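Local coordinates for ABC transporter periplasmic peptide-binding protein (Pseudoalteromonas, PDB 4QFL) that binds dipeptides such as Ala-Phe in the periplasm, probably delivering them to an ABC transporter for uptake, at residues Gln324-Gly329 with Arg390-Leu395. Residues are numbered along the deposited sequence; the frame is centred on the assembly and turned at random.
Sequences QAVYYG and RKMAEL
Met392 reaches from helix 389-401 to Val326 and Tyr327 in segment 324-329. Followed outward, its CB lies 3.8 Å from Val326 CG2. CG and SD make no close contact with segment 324-329; they carry the chain on to CE. The first two torsions are extended (chi1 -174°, chi2 176°), and the single bend comes at chi3 (-59°), which swings the methyl group across to the other segment. There CE sits 3.7 Å from Val326 CG1. It also lies 3.4 Å from Tyr327 CE1 and 3.5 Å from Tyr327 OH, at an oblique approach to the ring. The methyl lies in the corner formed by a valine branch and the phenol end of the tyrosine. Tyr327 OH has its own hydrogen bond to the carbonyl oxygen of Tyr385, a residue of the phenylalanine pocket, and this bond probably helps fix the ring that the methionine meets.

Val326 divides its two branches. With CG1 anti to the backbone N, that branch faces the methionine tip. CG2 turns to the helix itself, near the backbone at Met392 and 3.8 Å from Leu395 CD1. The same leucine methyl touches Ala325 CB at 3.6 Å. Lys391 adds two methylene contacts, CG to Val326 CG2 and CE to Ala325 CB at 4.1 Å.

Met392 also touches Leu430 of strand 428-434, so it joins segment 324-329 to that strand as well. In this family 5 solute-binding protein the contact packs helix 389-401 against segment 324-329, away from the ligand: the Tyr327 side chain is about 11 Å from the bound phenylalanine, too far to touch it. Because the contacts between the two segments are apolar, their hold on each other here depends on van der Waals fit and burial.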
loop_
_atom_site.group_PDB
_atom_site.type_symbol
_atom_site.label_atom_id
_atom_site.label_comp_id
_atom_site.label_asym_id
_atom_site.label_seq_id
_atom_site.Cartn_x
_atom_site.Cartn_y
_atom_site.Cartn_z
ATOM N N GLN A 324 -18.516 6.027 -14.884
ATOM C CA GLN A 324 -19.461 5.006 -15.301
ATOM C C GLN A 324 -18.781 3.861 -16.024
ATOM O O GLN A 324 -18.949 2.712 -15.651
ATOM C CB GLN A 324 -20.584 5.604 -16.160
ATOM C CG GLN A 324 -21.737 6.194 -15.341
ATOM C CD GLN A 324 -21.253 7.156 -14.255
ATOM O OE1 GLN A 324 -21.230 6.809 -13.069
ATOM N NE2 GLN A 324 -20.864 8.373 -14.658
ATOM N N ALA A 325 -18.015 4.170 -17.061
ATOM C CA ALA A 325 -17.387 3.125 -17.854
ATOM C C ALA A 325 -16.395 2.298 -17.055
ATOM O O ALA A 325 -16.309 1.099 -17.244
ATOM C CB ALA A 325 -16.712 3.719 -19.082
ATOM N N VAL A 326 -15.635 2.951 -16.176
ATOM C CA VAL A 326 -14.607 2.269 -15.395
ATOM C C VAL A 326 -15.114 1.862 -14.027
ATOM O O VAL A 326 -15.039 0.697 -13.667
ATOM C CB VAL A 326 -13.328 3.124 -15.215
ATOM C CG1 VAL A 326 -12.300 2.379 -14.372
ATOM C CG2 VAL A 326 -12.730 3.469 -16.569
ATOM N N TYR A 327 -15.624 2.825 -13.264
ATOM C CA TYR A 327 -15.992 2.562 -11.876
ATOM C C TYR A 327 -17.386 1.999 -11.731
ATOM O O TYR A 327 -17.815 1.682 -10.618
ATOM C CB TYR A 327 -15.821 3.806 -11.011
ATOM C CG TYR A 327 -14.373 4.196 -10.849
ATOM C CD1 TYR A 327 -13.731 4.952 -11.814
ATOM C CD2 TYR A 327 -13.643 3.788 -9.741
ATOM C CE1 TYR A 327 -12.396 5.306 -11.676
ATOM C CE2 TYR A 327 -12.316 4.139 -9.593
ATOM C CZ TYR A 327 -11.699 4.896 -10.569
ATOM O OH TYR A 327 -10.382 5.239 -10.439
ATOM N N TYR A 328 -18.087 1.870 -12.855
ATOM C CA TYR A 328 -19.413 1.262 -12.864
ATOM C C TYR A 328 -20.366 1.935 -11.881
ATOM O O TYR A 328 -21.272 1.294 -11.352
ATOM C CB TYR A 328 -19.313 -0.240 -12.565
ATOM C CG TYR A 328 -19.004 -1.084 -13.774
ATOM C CD1 TYR A 328 -17.814 -0.934 -14.477
ATOM C CD2 TYR A 328 -19.902 -2.034 -14.219
ATOM C CE1 TYR A 328 -17.541 -1.706 -15.590
ATOM C CE2 TYR A 328 -19.634 -2.811 -15.332
ATOM C CZ TYR A 328 -18.454 -2.644 -16.015
ATOM O OH TYR A 328 -18.206 -3.427 -17.119
ATOM N N GLY A 329 -20.160 3.226 -11.642
ATOM C CA GLY A 329 -20.982 3.977 -10.711
ATOM C C GLY A 329 -20.718 3.695 -9.244
ATOM O O GLY A 329 -21.345 4.285 -8.379
ATOM N N ARG A 390 -6.584 0.018 -17.841
ATOM C CA ARG A 390 -6.526 -0.135 -19.296
ATOM C C ARG A 390 -7.693 0.572 -19.943
ATOM O O ARG A 390 -7.510 1.385 -20.838
ATOM C CB ARG A 390 -6.613 -1.606 -19.668
ATOM C CG ARG A 390 -5.390 -2.177 -20.325
ATOM C CD ARG A 390 -5.282 -1.840 -21.810
ATOM N NE ARG A 390 -4.053 -2.432 -22.347
ATOM C CZ ARG A 390 -3.436 -2.050 -23.463
ATOM N NH1 ARG A 390 -3.924 -1.063 -24.204
ATOM N NH2 ARG A 390 -2.320 -2.661 -23.836
ATOM N N LYS A 391 -8.901 0.222 -19.505
ATOM C CA LYS A 391 -10.120 0.856 -19.997
ATOM C C LYS A 391 -10.054 2.362 -19.773
ATOM O O LYS A 391 -10.401 3.150 -20.654
ATOM C CB LYS A 391 -11.332 0.275 -19.278
ATOM C CG LYS A 391 -12.664 0.902 -19.622
ATOM C CD LYS A 391 -13.113 0.549 -21.023
ATOM C CE LYS A 391 -14.599 0.878 -21.239
ATOM N NZ LYS A 391 -14.941 1.254 -22.660
ATOM N N MET A 392 -9.607 2.765 -18.588
ATOM C CA MET A 392 -9.465 4.180 -18.293
ATOM C C MET A 392 -8.484 4.861 -19.245
ATOM O O MET A 392 -8.728 5.975 -19.698
ATOM C CB MET A 392 -9.017 4.397 -16.852
ATOM C CG MET A 392 -8.997 5.851 -16.459
ATOM S SD MET A 392 -8.568 6.110 -14.735
ATOM C CE MET A 392 -9.857 5.180 -13.909
ATOM N N ALA A 393 -7.374 4.201 -19.539
ATOM C CA ALA A 393 -6.365 4.775 -20.422
ATOM C C ALA A 393 -6.882 4.894 -21.858
ATOM O O ALA A 393 -6.551 5.841 -22.574
ATOM C CB ALA A 393 -5.070 3.954 -20.372
ATOM N N GLU A 394 -7.700 3.932 -22.271
ATOM C CA GLU A 394 -8.316 3.989 -23.586
ATOM C C GLU A 394 -9.341 5.124 -23.681
ATOM O O GLU A 394 -9.431 5.802 -24.704
ATOM C CB GLU A 394 -8.945 2.642 -23.949
ATOM C CG GLU A 394 -7.916 1.531 -24.134
ATOM C CD GLU A 394 -8.528 0.134 -24.139
ATOM O OE1 GLU A 394 -9.748 -0.010 -23.901
ATOM O OE2 GLU A 394 -7.775 -0.826 -24.380
ATOM N N LEU A 395 -10.108 5.342 -22.622
ATOM C CA LEU A 395 -11.046 6.451 -22.630
ATOM C C LEU A 395 -10.300 7.778 -22.733
ATOM O O LEU A 395 -10.701 8.677 -23.477
ATOM C CB LEU A 395 -11.943 6.420 -21.396
ATOM C CG LEU A 395 -13.036 5.345 -21.437
ATOM C CD1 LEU A 395 -13.451 4.932 -20.038
ATOM C CD2 LEU A 395 -14.246 5.804 -22.253
#